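Local coordinates for carboxysome assembly protein CcmN (Synechococcus elongatus, PDB 7D6C) that is required to assemble the beta-carboxysome, joining CcmM, which binds RuBisCO, through its N-terminal part to the shell protein CcmK2 through its C-terminal peptide, at residues L37-A42 and V59-G64; S50-G55 and I67-G72; V79-Q84 and T97-T102. One frame throughout, in Å; residues are numbered along the deposited sequence.

Contacts 1 and 3 are buried pairings of neighbouring strands in the same parallel sheet, with strands 59-63 and 80-82 lying next to each other between them. Contact 2 sits at a corner of the left-handed parallel beta-helix formed by this N-terminal part of CcmN: partly buried, it has a single backbone hydrogen bond where the other two have a ladder. On the sheet, apolar side chains fill the interior, and the outward face carries H61 in contact 1 and T98 in contact 3, both bonded to the chain of another protein. Polar side-chain bonds across the segments appear where the strands run out, at E41 and N101. The I67 side chain packs against strands 59-63 and 80-82, one from each pair.

Contact 1: residues L37-A42 and V59-G64; sequences LLIAEA and VIHARG
The imidazole of H61 meets E41 at its edge: NE2 gives a hydrogen bond to E41 OE1, 3.2 Å away and near the ring plane. The carboxylate is turned steeply, 77° from the ring, and OE1 is approached from above the carboxylate plane. A bend at chi2 (-73°) folds the E41 chain back from the strand end to reach the ring. I39 O also lies in the ring plane at the edge, whereas I39 CG2 comes in obliquely, 3.3 Å from H61 CD2. The other ring nitrogen, ND1, is bonded to a polar side chain on the chain of another protein, so both nitrogens of the ring have partners. The two strands are successive coils of a left-handed parallel beta-helix, in register and 4.7 Å apart at their axes. Their backbone ladder runs from I60 N to L37 O, through I39 N to I60 O (2.7 Å), to A62 N and I39 O; a weak bond from E41 N to A62 O extends it. L37, I39, V59 and H61 share the outward face, where L37 CD1 lies alongside V59 CG2 at 3.9 Å. On the inner face L38 CD2 rests beside I60 CG1 (3.5 Å), and A40 CB lies beside A62 CB (4.2 Å). I46, I48 and I67 of the neighbouring sheet pack against this inner layer.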
loop_
_atom_site.group_PDB
_atom_site.type_symbol
_atom_site.label_atom_id
_atom_site.label_comp_id
_atom_site.label_asym_id
_atom_site.label_seq_id
_atom_site.Cartn_x
_atom_site.Cartn_y
_atom_site.Cartn_z
ATOM N N LEU F 37 9.790 -1.438 0.114
ATOM C CA LEU F 37 10.366 -1.980 -1.105
ATOM C C LEU F 37 10.896 -0.822 -1.925
ATOM O O LEU F 37 10.105 -0.071 -2.512
ATOM C CB LEU F 37 9.319 -2.768 -1.881
ATOM C CG LEU F 37 8.722 -3.897 -1.053
ATOM C CD1 LEU F 37 7.540 -4.530 -1.767
ATOM C CD2 LEU F 37 9.839 -4.889 -0.804
ATOM N N LEU F 38 12.233 -0.677 -1.956
ATOM C CA LEU F 38 12.912 0.306 -2.809
ATOM C C LEU F 38 13.424 -0.395 -4.063
ATOM O O LEU F 38 14.393 -1.160 -4.001
ATOM C CB LEU F 38 14.061 0.970 -2.064
ATOM C CG LEU F 38 13.674 1.429 -0.666
ATOM C CD1 LEU F 38 14.795 2.210 -0.020
ATOM C CD2 LEU F 38 12.435 2.273 -0.747
ATOM N N ILE F 39 12.777 -0.133 -5.196
ATOM C CA ILE F 39 13.111 -0.766 -6.465
ATOM C C ILE F 39 13.512 0.324 -7.446
ATOM O O ILE F 39 12.798 1.326 -7.595
ATOM C CB ILE F 39 11.933 -1.598 -7.003
ATOM C CG1 ILE F 39 11.637 -2.735 -6.040
ATOM C CG2 ILE F 39 12.232 -2.185 -8.370
ATOM C CD1 ILE F 39 10.678 -2.349 -4.996
ATOM N N ALA F 40 14.662 0.144 -8.096
ATOM C CA ALA F 40 15.124 1.077 -9.122
ATOM C C ALA F 40 15.560 0.276 -10.343
ATOM O O ALA F 40 16.424 -0.603 -10.238
ATOM C CB ALA F 40 16.259 1.971 -8.603
ATOM N N GLU F 41 14.943 0.560 -11.492
ATOM C CA GLU F 41 15.314 -0.102 -12.736
ATOM C C GLU F 41 16.707 0.351 -13.179
ATOM O O GLU F 41 17.276 1.317 -12.651
ATOM C CB GLU F 41 14.282 0.184 -13.831
ATOM C CG GLU F 41 12.869 -0.233 -13.485
ATOM C CD GLU F 41 12.690 -1.741 -13.517
ATOM O OE1 GLU F 41 12.502 -2.361 -12.445
ATOM O OE2 GLU F 41 12.741 -2.316 -14.622
ATOM N N ALA F 42 17.252 -0.360 -14.177
ATOM C CA ALA F 42 18.656 -0.182 -14.546
ATOM C C ALA F 42 18.949 1.244 -14.969
ATOM O O ALA F 42 20.049 1.756 -14.719
ATOM C CB ALA F 42 19.041 -1.147 -15.661
ATOM N N VAL F 59 6.214 1.584 -0.961
ATOM C CA VAL F 59 6.887 1.009 -2.120
ATOM C C VAL F 59 7.374 2.156 -2.982
ATOM O O VAL F 59 6.568 2.965 -3.458
ATOM C CB VAL F 59 5.985 0.078 -2.942
ATOM C CG1 VAL F 59 6.668 -0.300 -4.277
ATOM C CG2 VAL F 59 5.621 -1.169 -2.130
ATOM N N ILE F 60 8.684 2.242 -3.168
ATOM C CA ILE F 60 9.293 3.254 -4.014
ATOM C C ILE F 60 9.847 2.541 -5.233
ATOM O O ILE F 60 10.740 1.691 -5.106
ATOM C CB ILE F 60 10.397 4.027 -3.276
ATOM C CG1 ILE F 60 9.929 4.411 -1.868
ATOM C CG2 ILE F 60 10.771 5.253 -4.055
ATOM C CD1 ILE F 60 8.870 5.502 -1.829
ATOM N N HIS F 61 9.315 2.863 -6.412
ATOM C CA HIS F 61 9.754 2.208 -7.642
ATOM C C HIS F 61 10.141 3.262 -8.673
ATOM O O HIS F 61 9.267 3.914 -9.259
ATOM C CB HIS F 61 8.678 1.279 -8.183
ATOM C CG HIS F 61 9.138 0.452 -9.333
ATOM N ND1 HIS F 61 8.271 -0.227 -10.158
ATOM C CD2 HIS F 61 10.381 0.204 -9.806
ATOM C CE1 HIS F 61 8.960 -0.864 -11.089
ATOM N NE2 HIS F 61 10.243 -0.619 -10.898
ATOM N N ALA F 62 11.448 3.425 -8.902
ATOM C CA ALA F 62 11.950 4.458 -9.802
ATOM C C ALA F 62 11.986 3.917 -11.219
ATOM O O ALA F 62 12.471 2.803 -11.450
ATOM C CB ALA F 62 13.332 4.935 -9.373
ATOM N N ARG F 63 11.439 4.687 -12.161
ATOM C CA ARG F 63 11.380 4.230 -13.545
ATOM C C ARG F 63 11.590 5.405 -14.487
ATOM O O ARG F 63 10.886 6.419 -14.394
ATOM C CB ARG F 63 10.053 3.526 -13.862
ATOM C CG ARG F 63 10.213 2.462 -14.923
ATOM C CD ARG F 63 8.898 1.861 -15.371
ATOM N NE ARG F 63 8.006 1.494 -14.282
ATOM C CZ ARG F 63 7.152 0.485 -14.392
ATOM N NH1 ARG F 63 6.335 0.145 -13.389
ATOM N NH2 ARG F 63 7.144 -0.216 -15.519
ATOM N N GLY F 64 12.563 5.250 -15.388
ATOM C CA GLY F 64 12.941 6.302 -16.312
ATOM C C GLY F 64 13.656 7.477 -15.681
ATOM O O GLY F 64 13.603 8.591 -16.219
#

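Contact 2: residues S50-G55 and I67-G72; sequences SGVCIG and IIIQAG
S50 and A71 meet as stacked equivalents of two coils, with CA atoms 4.5 Å apart and their CB atoms separated by 4.2 Å. The S50 carbonyl accepts the N-H of G72, with S50 O and G72 N at 2.9 Å. This bond is noticeably bent, 139° at the hydrogen, and its donor is tilted from the carbonyl plane. It is the one hydrogen bond between the segments. Beside it V52 reaches inward: its CG2 lies 3.9 Å from I69 CG2, and the two side chains cross at about a right angle. V52 holds CG1 opposite its own N (chi1 165°), which leaves CG2 beside that N and turned to I69 and the Q70 carbonyl. Branch meets branch here: I69 CG2 does the touching, and the I69 side chain also packs on I48, L75 and V87. The next shell fixes the backbone. D29 OD1 accepts the N-H of G51, while V52 and I54 are backbone hydrogen-bonded to V31 of the preceding coil. On the outer side the surroundings include a second copy of the protein, whose H61 packs on C53 and whose R63 is weakly bonded to G72 O. G51 and G72 occupy the same place one coil apart, both with positive phi, and both turn the chain in the same way. Corners of this kind, with positive-phi glycines at equivalent places in successive coils and the strands before and after on different faces, are part of the left-handed parallel beta-helix.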
loop_
_atom_site.group_PDB
_atom_site.type_symbol
_atom_site.label_atom_id
_atom_site.label_comp_id
_atom_site.label_asym_id
_atom_site.label_seq_id
_atom_site.Cartn_x
_atom_site.Cartn_y
_atom_site.Cartn_z
ATOM N N SER F 50 18.370 13.307 4.349
ATOM C CA SER F 50 18.681 13.193 5.766
ATOM C C SER F 50 17.407 13.320 6.582
ATOM O O SER F 50 16.597 14.221 6.347
ATOM C CB SER F 50 19.641 14.308 6.178
ATOM O OG SER F 50 20.838 14.261 5.407
ATOM N N GLY F 51 17.236 12.430 7.553
ATOM C CA GLY F 51 16.129 12.556 8.479
ATOM C C GLY F 51 14.801 12.048 7.975
ATOM O O GLY F 51 13.801 12.170 8.688
ATOM N N VAL F 52 14.766 11.480 6.773
ATOM C CA VAL F 52 13.567 10.874 6.223
ATOM C C VAL F 52 13.117 9.650 7.008
ATOM O O VAL F 52 13.928 8.867 7.520
ATOM C CB VAL F 52 13.836 10.529 4.750
ATOM C CG1 VAL F 52 12.777 9.561 4.206
ATOM C CG2 VAL F 52 13.803 11.814 3.944
ATOM N N CYS F 53 11.794 9.478 7.072
ATOM C CA CYS F 53 11.142 8.284 7.595
ATOM C C CYS F 53 10.207 7.740 6.536
ATOM O O CYS F 53 9.445 8.503 5.935
ATOM C CB CYS F 53 10.346 8.609 8.839
ATOM S SG CYS F 53 11.330 9.564 9.943
ATOM N N ILE F 54 10.250 6.430 6.322
ATOM C CA ILE F 54 9.355 5.762 5.389
ATOM C C ILE F 54 8.569 4.713 6.144
ATOM O O ILE F 54 9.150 3.773 6.704
ATOM C CB ILE F 54 10.116 5.123 4.228
ATOM C CG1 ILE F 54 11.064 6.173 3.590
ATOM C CG2 ILE F 54 9.103 4.440 3.268
ATOM C CD1 ILE F 54 12.028 5.605 2.611
ATOM N N GLY F 55 7.247 4.847 6.110
ATOM C CA GLY F 55 6.382 3.989 6.886
ATOM C C GLY F 55 6.145 2.613 6.285
ATOM O O GLY F 55 6.332 2.356 5.092
ATOM N N ILE F 67 13.937 8.830 -8.228
ATOM C CA ILE F 67 13.062 9.308 -7.168
ATOM C C ILE F 67 13.967 9.875 -6.090
ATOM O O ILE F 67 14.940 9.227 -5.695
ATOM C CB ILE F 67 12.156 8.192 -6.618
ATOM C CG1 ILE F 67 11.392 7.521 -7.773
ATOM C CG2 ILE F 67 11.219 8.753 -5.588
ATOM C CD1 ILE F 67 10.423 6.464 -7.361
ATOM N N ILE F 68 13.688 11.096 -5.654
ATOM C CA ILE F 68 14.504 11.758 -4.650
ATOM C C ILE F 68 13.577 12.206 -3.535
ATOM O O ILE F 68 12.742 13.098 -3.735
ATOM C CB ILE F 68 15.292 12.949 -5.219
ATOM C CG1 ILE F 68 16.341 12.472 -6.220
ATOM C CG2 ILE F 68 15.948 13.741 -4.102
ATOM C CD1 ILE F 68 16.559 13.430 -7.353
ATOM N N ILE F 69 13.715 11.591 -2.372
ATOM C CA ILE F 69 13.002 12.015 -1.174
ATOM C C ILE F 69 13.953 12.945 -0.443
ATOM O O ILE F 69 15.011 12.520 0.025
ATOM C CB ILE F 69 12.591 10.818 -0.299
ATOM C CG1 ILE F 69 12.057 9.683 -1.171
ATOM C CG2 ILE F 69 11.570 11.225 0.775
ATOM C CD1 ILE F 69 11.003 10.140 -2.152
ATOM N N GLN F 70 13.596 14.217 -0.370
ATOM C CA GLN F 70 14.522 15.178 0.207
ATOM C C GLN F 70 14.410 15.174 1.731
ATOM O O GLN F 70 13.568 14.482 2.316
ATOM C CB GLN F 70 14.269 16.552 -0.392
ATOM C CG GLN F 70 14.367 16.498 -1.904
ATOM C CD GLN F 70 14.965 17.739 -2.486
ATOM O OE1 GLN F 70 14.370 18.821 -2.389
ATOM N NE2 GLN F 70 16.163 17.609 -3.079
ATOM N N ALA F 71 15.290 15.939 2.377
ATOM C CA ALA F 71 15.502 15.781 3.812
ATOM C C ALA F 71 14.265 16.146 4.613
ATOM O O ALA F 71 13.560 17.115 4.299
ATOM C CB ALA F 71 16.659 16.641 4.276
ATOM N N GLY F 72 14.021 15.361 5.670
ATOM C CA GLY F 72 12.928 15.578 6.583
ATOM C C GLY F 72 11.571 15.268 6.018
ATOM O O GLY F 72 10.572 15.407 6.741
#

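Contact 3: residues V79-Q84 and T97-T102; sequences VLIVGQ and TTLVNT
I81 and L99 lie side by side and point the same way into the helix interior, with I81 CG1 4.0 Å from L99 CD1. Both CG1 of I81 and CG of L99 stand opposite their own carbonyl carbons (chi1 -62° and -55°), which sends both side chains off the strands in the same direction, stacked without crossing. I67 and I69 of the adjoining sheet press on I81, while L93 and L116 touch L99. This closely packed part rides on a regular parallel ladder: L80 N to T97 O, L99 N to L80 O (2.9 Å), V82 N to L99 O, and N101 N to V82 O. Strand axes 4.8 Å apart and all but parallel bring each residue over its equivalent in the next coil of the left-handed beta-helix. On the outward face L80 CD2 lies 3.8 Å from T98 OG1, and that hydroxyl is itself bonded to a polar and a basic side chain on the chain of another protein. V82 and V100 pack on a polar and an aromatic side chain of that same other protein. At the looser end the chain turns a corner at G83 and Q84, and Q84, N101 and T102 are partly exposed. Here a side chain replaces the backbone acceptor: N101 OD1 takes the N-H of Q84 at 3.0 Å, in a bent bond with the donor tilted from the carbonyl plane. The two side-chain amides are turned well apart. P121 touches the side chains of Q84 and N101. The chemistry thus divides: apolar branches and a regular backbone ladder hold the coil's interior, while at the corner the N101 side-chain oxygen holds the Q84 backbone N-H and the Q84 amide, through NE2, ties it to R63 O of the coil before.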
loop_
_atom_site.group_PDB
_atom_site.type_symbol
_atom_site.label_atom_id
_atom_site.label_comp_id
_atom_site.label_asym_id
_atom_site.label_seq_id
_atom_site.Cartn_x
_atom_site.Cartn_y
_atom_site.Cartn_z
ATOM N N VAL F 79 2.644 4.383 1.364
ATOM C CA VAL F 79 2.836 5.338 0.283
ATOM C C VAL F 79 3.475 4.632 -0.912
ATOM O O VAL F 79 4.344 3.758 -0.756
ATOM C CB VAL F 79 3.689 6.511 0.787
ATOM C CG1 VAL F 79 4.015 7.498 -0.350
ATOM C CG2 VAL F 79 2.950 7.194 1.895
ATOM N N LEU F 80 3.032 4.996 -2.117
ATOM C CA LEU F 80 3.492 4.359 -3.346
ATOM C C LEU F 80 4.001 5.414 -4.322
ATOM O O LEU F 80 3.247 6.303 -4.734
ATOM C CB LEU F 80 2.367 3.553 -3.976
ATOM C CG LEU F 80 2.734 3.110 -5.370
ATOM C CD1 LEU F 80 3.692 1.961 -5.242
ATOM C CD2 LEU F 80 1.491 2.714 -6.120
ATOM N N ILE F 81 5.269 5.313 -4.707
ATOM C CA ILE F 81 5.879 6.283 -5.617
ATOM C C ILE F 81 6.475 5.532 -6.807
ATOM O O ILE F 81 7.480 4.820 -6.663
ATOM C CB ILE F 81 6.941 7.149 -4.922
ATOM C CG1 ILE F 81 6.302 7.964 -3.792
ATOM C CG2 ILE F 81 7.503 8.106 -5.889
ATOM C CD1 ILE F 81 7.295 8.746 -2.935
ATOM N N VAL F 82 5.853 5.688 -7.974
ATOM C CA VAL F 82 6.269 5.041 -9.211
ATOM C C VAL F 82 6.625 6.121 -10.211
ATOM O O VAL F 82 5.897 7.116 -10.324
ATOM C CB VAL F 82 5.162 4.148 -9.798
ATOM C CG1 VAL F 82 5.599 3.612 -11.157
ATOM C CG2 VAL F 82 4.823 3.031 -8.852
ATOM N N GLY F 83 7.723 5.918 -10.954
ATOM C CA GLY F 83 8.068 6.820 -12.048
ATOM C C GLY F 83 9.275 7.654 -11.714
ATOM O O GLY F 83 10.279 7.061 -11.307
ATOM N N GLN F 84 9.235 8.991 -11.864
ATOM C CA GLN F 84 10.297 9.812 -11.287
ATOM C C GLN F 84 9.638 10.916 -10.477
ATOM O O GLN F 84 8.709 11.572 -10.957
ATOM C CB GLN F 84 11.275 10.478 -12.294
ATOM C CG GLN F 84 11.804 9.578 -13.374
ATOM C CD GLN F 84 11.238 9.995 -14.715
ATOM O OE1 GLN F 84 11.222 11.204 -15.002
ATOM N NE2 GLN F 84 10.519 9.075 -15.384
ATOM N N THR F 97 -0.945 7.401 0.129
ATOM C CA THR F 97 -0.681 8.296 -0.984
ATOM C C THR F 97 -0.117 7.512 -2.160
ATOM O O THR F 97 0.705 6.606 -1.987
ATOM C CB THR F 97 0.330 9.366 -0.573
ATOM O OG1 THR F 97 -0.143 10.069 0.579
ATOM C CG2 THR F 97 0.570 10.341 -1.720
ATOM N N THR F 98 -0.529 7.892 -3.366
ATOM C CA THR F 98 0.111 7.429 -4.592
ATOM C C THR F 98 0.608 8.612 -5.424
ATOM O O THR F 98 -0.182 9.495 -5.788
ATOM C CB THR F 98 -0.852 6.573 -5.393
ATOM O OG1 THR F 98 -0.978 5.308 -4.727
ATOM C CG2 THR F 98 -0.323 6.375 -6.807
ATOM N N LEU F 99 1.917 8.630 -5.718
ATOM C CA LEU F 99 2.518 9.598 -6.633
ATOM C C LEU F 99 3.070 8.845 -7.828
ATOM O O LEU F 99 3.950 7.996 -7.654
ATOM C CB LEU F 99 3.647 10.377 -5.969
ATOM C CG LEU F 99 3.402 11.127 -4.671
ATOM C CD1 LEU F 99 4.724 11.661 -4.129
ATOM C CD2 LEU F 99 2.453 12.257 -4.901
ATOM N N VAL F 100 2.574 9.173 -9.030
ATOM C CA VAL F 100 2.996 8.546 -10.296
ATOM C C VAL F 100 3.532 9.621 -11.226
ATOM O O VAL F 100 2.753 10.364 -11.835
ATOM C CB VAL F 100 1.859 7.789 -10.990
ATOM C CG1 VAL F 100 2.434 6.978 -12.123
ATOM C CG2 VAL F 100 1.126 6.893 -10.007
ATOM N N ASN F 101 4.858 9.672 -11.378
ATOM C CA ASN F 101 5.525 10.690 -12.195
ATOM C C ASN F 101 5.089 12.101 -11.778
ATOM O O ASN F 101 4.885 12.978 -12.618
ATOM C CB ASN F 101 5.269 10.465 -13.696
ATOM C CG ASN F 101 5.966 9.208 -14.252
ATOM O OD1 ASN F 101 7.152 8.982 -14.015
ATOM N ND2 ASN F 101 5.219 8.396 -15.017
ATOM N N THR F 102 4.925 12.321 -10.468
ATOM C CA THR F 102 4.547 13.627 -9.933
ATOM C C THR F 102 5.315 13.910 -8.639
ATOM O O THR F 102 5.562 12.995 -7.842
ATOM C CB THR F 102 3.019 13.720 -9.683
ATOM O OG1 THR F 102 2.531 12.479 -9.165
ATOM C CG2 THR F 102 2.252 14.027 -10.967
#